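Local coordinates for thioredoxin-like fold domain-containing protein (Enterococcus faecalis, PDB 1Z6M) that has no established function but carries a thioredoxin-like fold with a CxxC pattern, and so may act in thiol-disulfide exchange, at residues E47-E50 against E51-Q55; A117-A120 against E121-G125; I153-E157 against Y158-E162. All blocks are in the same frame, centred on the assembly; numbering follows the deposited sequence. Where two conformers were deposited one is given.

Contact 1: E47-E50 against E51-Q55; sequences EESE and ELLAQ
Ser49 and Glu50 end one turn of helix 40-58, and Leu53 and Ala54 take up their carbonyls in the next. The N-H of Leu53 meets Ser49 O at 2.9 Å in a nearly straight bond (168°), running almost down the line of the carbonyl, and Ala54 N reaches Glu50 O at 3.0 Å from a position tilted out of the carbonyl plane. Just before these two bonds the helix is kinked, because the amides of Glu51 and Leu52 have no bond to the turn before. Water fills the gap: one molecule accepts from Glu51 N at 3.0 Å and sits beside Glu47 O, while a second accepts from Leu52 N at 2.9 Å and sits beside Glu48 O. Both waters lie on the flank where Glu51 points outward.

The side chains meet on the other flank. Leu53 swings CG beside its own backbone N (chi1 -59°), which lays that carbon 3.2 Å from Ser49 O and carries CD1 back along the helix to 3.4 Å from Ser49 OG. The hydroxyl oxygen, held between the backbone N and the carbonyl carbon of its own residue, is turned back to Trp45 O and hydrogen-bonds there, so the leucine methyl covers a group that is already satisfied. Ala54 adds its CB at 3.4 Å from Glu50 O, and Leu169 of helix 166-173 packs on Ser49.

In thioredoxin itself, the helix that begins at the CxxC is kinked at a proline. The bend here may be a loose counterpart, but no proline lies among residues 47-55; instead two waters accept from the amides left without a helical partner, so the bend costs no hydrogen bond at those N-H groups, while the inner flank keeps a direct backbone bond under an apolar cover.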
ATOM      1  N   GLU A  47      -4.564   9.722  -0.117  1.00 12.41           N
ATOM      2  CA  GLU A  47      -5.453  10.813  -0.525  1.00 13.60           C
ATOM      3  C   GLU A  47      -4.718  11.868  -1.367  1.00 12.81           C
ATOM      4  O   GLU A  47      -5.256  12.347  -2.363  1.00 12.73           O
ATOM      5  CB  GLU A  47      -6.206  11.434   0.664  1.00 15.09           C
ATOM      6  CG  GLU A  47      -5.379  12.302   1.607  1.00 16.48           C
ATOM      7  CD  GLU A  47      -5.228  13.769   1.161  1.00 17.11           C
ATOM      8  OE1 GLU A  47      -4.534  14.525   1.862  1.00 20.46           O
ATOM      9  OE2 GLU A  47      -5.776  14.180   0.115  1.00 19.58           O
ATOM     10  N   GLU A  48      -3.485  12.219  -0.990  1.00 12.17           N
ATOM     11  CA  GLU A  48      -2.814  13.341  -1.637  1.00 12.51           C
ATOM     12  C   GLU A  48      -2.352  12.993  -3.046  1.00 12.33           C
ATOM     13  O   GLU A  48      -2.209  13.887  -3.883  1.00 12.85           O
ATOM     14  CB  GLU A  48      -1.643  13.841  -0.789  1.00 12.54           C
ATOM     15  CG  GLU A  48      -0.454  12.901  -0.787  1.00 11.40           C
ATOM     16  CD  GLU A  48       0.594  13.221   0.258  1.00 12.29           C
ATOM     17  OE1 GLU A  48       0.507  14.279   0.923  1.00 13.01           O
ATOM     18  OE2 GLU A  48       1.515  12.391   0.421  1.00 10.76           O
ATOM     19  N   SER A  49      -2.146  11.703  -3.300  1.00 12.31           N
ATOM     20  CA  SER A  49      -1.682  11.222  -4.606  1.00 11.82           C
ATOM     21  C   SER A  49      -2.796  10.676  -5.509  1.00 12.26           C
ATOM     22  O   SER A  49      -2.549  10.345  -6.666  1.00 12.23           O
ATOM     23  CB  SER A  49      -0.618  10.142  -4.414  1.00 11.85           C
ATOM     24  OG  SER A  49      -1.189   8.963  -3.876  1.00 11.99           O
ATOM     25  N   GLU A  50      -4.027  10.626  -4.999  1.00 12.35           N
ATOM     26  CA  GLU A  50      -5.118   9.917  -5.675  0.50 12.90           C
ATOM     27  C   GLU A  50      -5.323  10.350  -7.131  1.00 12.88           C
ATOM     28  O   GLU A  50      -5.352   9.503  -8.039  1.00 13.32           O
ATOM     29  CB  GLU A  50      -6.421  10.059  -4.875  0.50 13.00           C
ATOM     30  CG  GLU A  50      -7.494   9.016  -5.204  0.50 14.52           C
ATOM     31  CD  GLU A  50      -8.495   8.822  -4.064  0.50 15.98           C
ATOM     32  OE1 GLU A  50      -8.270   9.374  -2.962  0.50 17.68           O
ATOM     33  OE2 GLU A  50      -9.505   8.108  -4.259  0.50 16.29           O
ATOM     34  N   GLU A  51      -5.460  11.657  -7.355  1.00 12.90           N
ATOM     35  CA  GLU A  51      -5.758  12.177  -8.692  1.00 13.28           C
ATOM     36  C   GLU A  51      -4.593  12.015  -9.665  1.00 12.99           C
ATOM     37  O   GLU A  51      -4.779  11.561 -10.806  1.00 13.01           O
ATOM     38  CB  GLU A  51      -6.222  13.638  -8.605  1.00 14.18           C
ATOM     39  CG  GLU A  51      -7.599  13.773  -7.975  1.00 16.37           C
ATOM     40  CD  GLU A  51      -7.875  15.162  -7.436  1.00 19.41           C
ATOM     41  OE1 GLU A  51      -7.406  16.157  -8.033  1.00 21.10           O
ATOM     42  OE2 GLU A  51      -8.563  15.257  -6.399  1.00 20.74           O
ATOM     43  N   LEU A  52      -3.395  12.385  -9.221  1.00 13.07           N
ATOM     44  CA  LEU A  52      -2.225  12.238 -10.084  0.50 12.86           C
ATOM     45  C   LEU A  52      -1.993  10.782 -10.457  1.00 13.08           C
ATOM     46  O   LEU A  52      -1.732  10.472 -11.611  1.00 13.62           O
ATOM     47  CB  LEU A  52      -0.958  12.841  -9.462  0.50 12.98           C
ATOM     48  CG  LEU A  52       0.354  12.631 -10.243  0.50 12.62           C
ATOM     49  CD1 LEU A  52       0.311  13.308 -11.604  0.50 13.11           C
ATOM     50  CD2 LEU A  52       1.538  13.148  -9.466  0.50 12.53           C
ATOM     51  N   LEU A  53      -2.100   9.879  -9.492  1.00 12.23           N
ATOM     52  CA  LEU A  53      -1.920   8.470  -9.824  1.00 12.60           C
ATOM     53  C   LEU A  53      -3.018   7.886 -10.718  1.00 12.88           C
ATOM     54  O   LEU A  53      -2.733   7.078 -11.602  1.00 13.29           O
ATOM     55  CB  LEU A  53      -1.726   7.633  -8.559  1.00 12.48           C
ATOM     56  CG  LEU A  53      -0.524   8.029  -7.696  1.00 14.25           C
ATOM     57  CD1 LEU A  53      -0.386   7.053  -6.536  1.00 14.11           C
ATOM     58  CD2 LEU A  53       0.746   8.095  -8.531  1.00 16.11           C
ATOM     59  N   ALA A  54      -4.264   8.304 -10.513  1.00 12.28           N
ATOM     60  CA  ALA A  54      -5.337   7.809 -11.365  1.00 13.03           C
ATOM     61  C   ALA A  54      -5.071   8.201 -12.816  1.00 12.87           C
ATOM     62  O   ALA A  54      -5.190   7.366 -13.723  1.00 13.14           O
ATOM     63  CB  ALA A  54      -6.672   8.322 -10.893  1.00 12.64           C
ATOM     64  N   GLN A  55      -4.657   9.445 -13.039  1.00 12.96           N
ATOM     65  CA  GLN A  55      -4.361   9.865 -14.407  1.00 13.62           C
ATOM     66  C   GLN A  55      -3.139   9.142 -14.974  1.00 14.19           C
ATOM     67  O   GLN A  55      -3.130   8.739 -16.142  1.00 14.59           O
ATOM     68  CB  GLN A  55      -4.167  11.369 -14.488  1.00 14.14           C
ATOM     69  CG  GLN A  55      -3.867  11.806 -15.909  1.00 15.20           C
ATOM     70  CD  GLN A  55      -3.938  13.284 -16.106  1.00 15.68           C
ATOM     71  OE1 GLN A  55      -4.436  14.022 -15.244  1.00 15.74           O
ATOM     72  NE2 GLN A  55      -3.450  13.743 -17.258  1.00 17.62           N
TER
HETATM   73  O   HOH W   1      -5.183  13.573  -5.038  1.00 17.68           O
HETATM   74  O   HOH W   2      -2.958  13.997  -6.823  1.00 16.09           O

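Contact 2: A117-A120 against E121-G125; sequences ATYA and EKNLG
Tyr119 and Asn123 form the tight part of this helix end. Asn123 CB stands 3.5 Å from the centre of the Tyr119 ring, only 3° off its normal, in a CH-pi contact over one face. From there the amide turns flat against the same face, its plane 1° from that of the ring, with CG 3.5 Å from Tyr119 CD1. The chi2 of -107° gives the amide that stacked attitude. Leu124 adds CG at 3.8 Å from Tyr119 CE2, approaching the ring aslant. Beneath the side chains, Tyr119 O accepts two bonds, from Asn123 N at 2.8 Å and from Leu124 N at 3.0 Å. Beyond the segments the tyrosine is fixed by a hydrogen bond from its OH to Glu107, and its ring meets that of Trp108.

The side chains of Thr118 and Lys122 are looser, toward solvent: they run alongside each other, Thr118 CG2 to Lys122 CD 3.8 Å, over a firm backbone bond. Glu121 stands apart from both, passing CG 3.3 Å from Ala117 O before its OE2 is tied to Tyr85 OH.

Helix 113-123 thus ends in a pi-type turn, marked by the forked carbonyl and followed by a glycine of positive phi, Gly125, with a further backbone bond between Ala120 and Leu126; it lies within the helical region inserted between the halves of the fold, as in DsbA-like proteins.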
ATOM      1  N   ALA A 117     -12.593  -7.592  11.872  1.00 12.88           N
ATOM      2  CA  ALA A 117     -13.107  -8.606  10.953  1.00 13.04           C
ATOM      3  C   ALA A 117     -14.614  -8.459  10.732  1.00 13.57           C
ATOM      4  O   ALA A 117     -15.098  -8.498   9.594  1.00 13.90           O
ATOM      5  CB  ALA A 117     -12.761 -10.014  11.464  1.00 13.26           C
ATOM      6  N   THR A 118     -15.350  -8.264  11.823  1.00 13.92           N
ATOM      7  CA  THR A 118     -16.792  -8.084  11.759  1.00 14.80           C
ATOM      8  C   THR A 118     -17.131  -6.835  10.950  1.00 14.05           C
ATOM      9  O   THR A 118     -18.043  -6.858  10.135  1.00 14.60           O
ATOM     10  CB  THR A 118     -17.377  -8.018  13.185  1.00 15.01           C
ATOM     11  OG1 THR A 118     -17.119  -9.268  13.840  1.00 17.15           O
ATOM     12  CG2 THR A 118     -18.888  -7.769  13.169  1.00 16.99           C
ATOM     13  N   TYR A 119     -16.379  -5.763  11.166  1.00 13.68           N
ATOM     14  CA  TYR A 119     -16.581  -4.526  10.411  1.00 13.03           C
ATOM     15  C   TYR A 119     -16.321  -4.743   8.916  1.00 13.35           C
ATOM     16  O   TYR A 119     -17.087  -4.272   8.068  1.00 13.27           O
ATOM     17  CB  TYR A 119     -15.678  -3.420  10.955  1.00 13.39           C
ATOM     18  CG  TYR A 119     -15.974  -2.044  10.394  1.00 12.34           C
ATOM     19  CD1 TYR A 119     -16.749  -1.133  11.108  1.00 13.15           C
ATOM     20  CD2 TYR A 119     -15.480  -1.654   9.145  1.00 13.69           C
ATOM     21  CE1 TYR A 119     -17.011   0.135  10.600  1.00 13.62           C
ATOM     22  CE2 TYR A 119     -15.741  -0.398   8.627  1.00 14.65           C
ATOM     23  CZ  TYR A 119     -16.507   0.491   9.356  1.00 14.06           C
ATOM     24  OH  TYR A 119     -16.761   1.734   8.821  1.00 14.76           O
ATOM     25  N   ALA A 120     -15.250  -5.456   8.587  1.00 13.12           N
ATOM     26  CA  ALA A 120     -14.964  -5.753   7.178  1.00 13.63           C
ATOM     27  C   ALA A 120     -16.131  -6.496   6.531  1.00 13.91           C
ATOM     28  O   ALA A 120     -16.522  -6.193   5.402  1.00 13.83           O
ATOM     29  CB  ALA A 120     -13.664  -6.542   7.028  1.00 13.45           C
ATOM     30  N   GLU A 121     -16.697  -7.439   7.273  1.00 14.28           N
ATOM     31  CA  GLU A 121     -17.765  -8.291   6.772  1.00 15.32           C
ATOM     32  C   GLU A 121     -19.104  -7.571   6.729  1.00 15.79           C
ATOM     33  O   GLU A 121     -19.783  -7.578   5.695  1.00 17.43           O
ATOM     34  CB  GLU A 121     -17.848  -9.564   7.621  1.00 15.20           C
ATOM     35  CG  GLU A 121     -16.633 -10.456   7.405  1.00 16.03           C
ATOM     36  CD  GLU A 121     -16.359 -11.437   8.532  1.00 17.04           C
ATOM     37  OE1 GLU A 121     -17.182 -11.573   9.466  1.00 20.33           O
ATOM     38  OE2 GLU A 121     -15.300 -12.091   8.469  1.00 17.58           O
ATOM     39  N   LYS A 122     -19.483  -6.947   7.840  1.00 15.84           N
ATOM     40  CA  LYS A 122     -20.829  -6.381   7.986  1.00 16.56           C
ATOM     41  C   LYS A 122     -20.943  -4.936   7.511  1.00 16.68           C
ATOM     42  O   LYS A 122     -21.982  -4.539   6.976  1.00 18.05           O
ATOM     43  CB  LYS A 122     -21.293  -6.487   9.436  1.00 16.87           C
ATOM     44  CG  LYS A 122     -21.495  -7.918   9.901  1.00 18.67           C
ATOM     45  CD  LYS A 122     -22.173  -7.986  11.249  1.00 20.79           C
ATOM     46  CE  LYS A 122     -22.405  -9.432  11.660  1.00 21.38           C
ATOM     47  NZ  LYS A 122     -23.212  -9.543  12.907  1.00 24.06           N
ATOM     48  N   ASN A 123     -19.899  -4.148   7.748  1.00 15.85           N
ATOM     49  CA  ASN A 123     -19.912  -2.729   7.379  1.00 15.89           C
ATOM     50  C   ASN A 123     -19.338  -2.456   5.996  1.00 15.53           C
ATOM     51  O   ASN A 123     -19.770  -1.523   5.325  1.00 16.48           O
ATOM     52  CB  ASN A 123     -19.203  -1.872   8.437  1.00 15.56           C
ATOM     53  CG  ASN A 123     -19.888  -1.923   9.800  1.00 16.72           C
ATOM     54  OD1 ASN A 123     -20.528  -0.957  10.231  1.00 18.78           O
ATOM     55  ND2 ASN A 123     -19.754  -3.047  10.484  1.00 16.71           N
ATOM     56  N   LEU A 124     -18.364  -3.253   5.568  1.00 15.51           N
ATOM     57  CA  LEU A 124     -17.762  -3.039   4.253  1.00 15.64           C
ATOM     58  C   LEU A 124     -18.181  -4.082   3.225  1.00 15.90           C
ATOM     59  O   LEU A 124     -17.908  -3.922   2.047  1.00 16.48           O
ATOM     60  CB  LEU A 124     -16.231  -2.966   4.352  1.00 15.40           C
ATOM     61  CG  LEU A 124     -15.611  -1.791   5.118  1.00 15.26           C
ATOM     62  CD1 LEU A 124     -14.095  -1.900   5.136  1.00 15.40           C
ATOM     63  CD2 LEU A 124     -16.039  -0.470   4.497  1.00 16.60           C
ATOM     64  N   GLY A 125     -18.841  -5.148   3.670  1.00 15.64           N
ATOM     65  CA  GLY A 125     -19.357  -6.177   2.758  1.00 16.32           C
ATOM     66  C   GLY A 125     -18.290  -7.052   2.112  1.00 16.75           C
ATOM     67  O   GLY A 125     -18.466  -7.547   0.997  1.00 17.36           O
TER

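Contact 3: I153-E157 against Y158-E162; sequences IIIGE and YIFDE
Ile153 and Phe160 face each other across an antiparallel hairpin as a hydrogen-bonded pair, with Ile153 N giving to Phe160 O and Phe160 N to Ile153 O, each at 2.9 Å. The isoleucine side chain can be followed outward. Its CB lies over one face of the Phe160 ring, 3.9 Å from the centroid and offset toward the rim, so that its C-H points into the pi cloud. CG2, anti to the backbone N, stays on that same side of the ring near the rim, 3.4 Å from Phe160 CZ. CG1 takes the other branch, passing 3.9 Å from Phe160 O, and leads CD1 away from the hairpin; as a whole the side chain also packs against Trp45, Met31 and Glu33. The ring is placed for this by a chi1 of 53°, which sets CG between backbone N and carbonyl carbon. Ile155 meets the same ring in its plane, with CD1 3.8 Å from Phe160 CZ, while Tyr172 stacks on it from helix 166-173.

On the opposite face of the sheet, Ile154 and Ile159 lie side by side as the non-hydrogen-bonded pair, CG1 to CG1 4.1 Å apart. Beyond Ile155 and Tyr158 the chain reverses in a type II' turn, whose first corner, Gly156, has the positive phi (59°) such a turn requires.

The chemistry is thus divided: backbone bonds set the register, and apolar contacts on both faces hold the edge strand 158-160 to strand 152-155.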
ATOM      1  N   ILE A 153       7.443   4.387  -0.472  1.00 10.69           N
ATOM      2  CA  ILE A 153       7.126   4.386  -1.891  1.00 10.72           C
ATOM      3  C   ILE A 153       8.430   4.420  -2.655  1.00 10.86           C
ATOM      4  O   ILE A 153       9.324   5.196  -2.302  1.00 10.44           O
ATOM      5  CB  ILE A 153       6.232   5.598  -2.317  1.00 11.46           C
ATOM      6  CG1 ILE A 153       5.107   5.886  -1.298  1.00 12.15           C
ATOM      7  CG2 ILE A 153       5.700   5.402  -3.759  1.00 11.71           C
ATOM      8  CD1 ILE A 153       4.122   4.770  -1.063  1.00 13.14           C
ATOM      9  N   ILE A 154       8.538   3.594  -3.691  1.00 10.74           N
ATOM     10  CA  ILE A 154       9.784   3.469  -4.418  1.00 11.46           C
ATOM     11  C   ILE A 154       9.494   3.516  -5.915  1.00 11.27           C
ATOM     12  O   ILE A 154       8.638   2.781  -6.424  1.00 11.76           O
ATOM     13  CB  ILE A 154      10.526   2.155  -4.056  1.00 11.42           C
ATOM     14  CG1 ILE A 154      10.898   2.141  -2.572  1.00 13.24           C
ATOM     15  CG2 ILE A 154      11.785   1.983  -4.907  1.00 13.42           C
ATOM     16  CD1 ILE A 154      11.432   0.816  -2.089  1.00 15.46           C
ATOM     17  N   ILE A 155      10.211   4.397  -6.611  1.00 11.62           N
ATOM     18  CA  ILE A 155      10.214   4.409  -8.068  1.00 12.48           C
ATOM     19  C   ILE A 155      11.680   4.334  -8.442  1.00 12.10           C
ATOM     20  O   ILE A 155      12.423   5.313  -8.264  1.00 12.22           O
ATOM     21  CB  ILE A 155       9.592   5.692  -8.656  1.00 11.99           C
ATOM     22  CG1 ILE A 155       8.135   5.852  -8.193  1.00 12.90           C
ATOM     23  CG2 ILE A 155       9.692   5.675 -10.196  1.00 14.14           C
ATOM     24  CD1 ILE A 155       7.497   7.195  -8.525  1.00 13.84           C
ATOM     25  N   GLY A 156      12.112   3.174  -8.932  1.00 12.48           N
ATOM     26  CA  GLY A 156      13.527   2.983  -9.256  1.00 13.17           C
ATOM     27  C   GLY A 156      14.392   3.197  -8.026  1.00 12.89           C
ATOM     28  O   GLY A 156      14.195   2.534  -7.006  1.00 12.68           O
ATOM     29  N   GLU A 157      15.339   4.120  -8.119  1.00 13.11           N
ATOM     30  CA  GLU A 157      16.208   4.436  -6.966  0.50 12.65           C
ATOM     31  C   GLU A 157      15.589   5.442  -5.997  1.00 13.50           C
ATOM     32  O   GLU A 157      16.134   5.648  -4.945  1.00 14.75           O
ATOM     33  CB  GLU A 157      17.591   4.926  -7.423  0.50 12.87           C
ATOM     34  CG  GLU A 157      18.556   3.810  -7.859  0.50 15.60           C
ATOM     35  CD  GLU A 157      19.179   3.003  -6.701  0.50 19.37           C
ATOM     36  OE1 GLU A 157      20.207   2.339  -6.938  0.50 22.61           O
ATOM     37  OE2 GLU A 157      18.648   2.998  -5.570  0.50 20.61           O
ATOM     38  N   TYR A 158      14.476   6.048  -6.376  1.00 12.80           N
ATOM     39  CA  TYR A 158      13.841   7.101  -5.586  1.00 13.39           C
ATOM     40  C   TYR A 158      12.941   6.513  -4.508  1.00 12.30           C
ATOM     41  O   TYR A 158      12.040   5.725  -4.809  1.00 13.62           O
ATOM     42  CB  TYR A 158      13.064   8.043  -6.510  1.00 14.52           C
ATOM     43  CG  TYR A 158      13.972   8.689  -7.519  1.00 16.35           C
ATOM     44  CD1 TYR A 158      14.030   8.222  -8.828  1.00 17.25           C
ATOM     45  CD2 TYR A 158      14.815   9.736  -7.148  1.00 18.31           C
ATOM     46  CE1 TYR A 158      14.889   8.805  -9.761  1.00 19.53           C
ATOM     47  CE2 TYR A 158      15.675  10.325  -8.067  1.00 19.49           C
ATOM     48  CZ  TYR A 158      15.707   9.852  -9.373  1.00 19.17           C
ATOM     49  OH  TYR A 158      16.556  10.414 -10.304  1.00 20.61           O
ATOM     50  N   ILE A 159      13.209   6.873  -3.255  1.00 12.34           N
ATOM     51  CA  ILE A 159      12.515   6.326  -2.099  1.00 12.48           C
ATOM     52  C   ILE A 159      11.908   7.505  -1.343  1.00 12.09           C
ATOM     53  O   ILE A 159      12.613   8.446  -0.978  1.00 13.41           O
ATOM     54  CB  ILE A 159      13.509   5.593  -1.171  1.00 12.77           C
ATOM     55  CG1 ILE A 159      14.249   4.476  -1.915  1.00 12.99           C
ATOM     56  CG2 ILE A 159      12.799   5.036   0.053  1.00 13.58           C
ATOM     57  CD1 ILE A 159      15.550   4.044  -1.234  1.00 14.77           C
ATOM     58  N   PHE A 160      10.596   7.483  -1.137  1.00 11.59           N
ATOM     59  CA  PHE A 160       9.930   8.617  -0.519  1.00 11.46           C
ATOM     60  C   PHE A 160       8.733   8.135   0.288  1.00 10.95           C
ATOM     61  O   PHE A 160       8.477   6.936   0.367  1.00 10.47           O
ATOM     62  CB  PHE A 160       9.555   9.684  -1.569  1.00 12.09           C
ATOM     63  CG  PHE A 160       8.757   9.151  -2.726  1.00 11.30           C
ATOM     64  CD1 PHE A 160       7.367   9.233  -2.716  1.00 12.22           C
ATOM     65  CD2 PHE A 160       9.395   8.588  -3.835  1.00 12.28           C
ATOM     66  CE1 PHE A 160       6.616   8.757  -3.791  1.00 11.73           C
ATOM     67  CE2 PHE A 160       8.661   8.107  -4.902  1.00 13.05           C
ATOM     68  CZ  PHE A 160       7.270   8.198  -4.891  1.00 11.97           C
ATOM     69  N   ASP A 161       8.007   9.062   0.899  1.00 10.83           N
ATOM     70  CA  ASP A 161       6.865   8.699   1.740  1.00 10.15           C
ATOM     71  C   ASP A 161       5.789   9.766   1.622  1.00 10.12           C
ATOM     72  O   ASP A 161       5.776  10.535   0.662  1.00 10.56           O
ATOM     73  CB  ASP A 161       7.318   8.497   3.198  1.00 10.35           C
ATOM     74  CG  ASP A 161       7.918   9.754   3.815  1.00  9.71           C
ATOM     75  OD1 ASP A 161       7.719  10.846   3.264  1.00 11.10           O
ATOM     76  OD2 ASP A 161       8.559   9.642   4.879  1.00 10.89           O
ATOM     77  N   GLU A 162       4.896   9.825   2.601  1.00  9.87           N
ATOM     78  CA  GLU A 162       3.761  10.748   2.566  1.00 10.59           C
ATOM     79  C   GLU A 162       4.168  12.219   2.534  1.00 10.96           C
ATOM     80  O   GLU A 162       3.349  13.073   2.187  1.00 11.26           O
ATOM     81  CB  GLU A 162       2.820  10.501   3.749  1.00 10.69           C
ATOM     82  CG  GLU A 162       3.309  11.014   5.127  1.00 10.95           C
ATOM     83  CD  GLU A 162       4.516  10.277   5.705  1.00  9.87           C
ATOM     84  OE1 GLU A 162       4.829   9.137   5.282  1.00 10.18           O
ATOM     85  OE2 GLU A 162       5.148  10.860   6.616  1.00 11.39           O
TER
HETATM   86  O   HOH W   3      16.549   7.333  -2.950  1.00 31.50           O

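Contacts 1 and 3 belong to the thioredoxin-like part of the fold and are each partly buried; contact 2 is a surface contact in the helical region, its centre about 32 Å from that of contact 3, on the far side of the chain's centre. Helix 166-173 packs on both contact 1 and contact 3, and Glu48 of the first touches Glu162 of the third. All three are local, yet the means differ with place: waters accept from the amides at the kink of 47-55, an amide stacked on a tyrosine accompanies the pi-type turn that ends helix 113-123, and aliphatic-aromatic packing over a regular bond ladder secures the edge hairpin of 153-162.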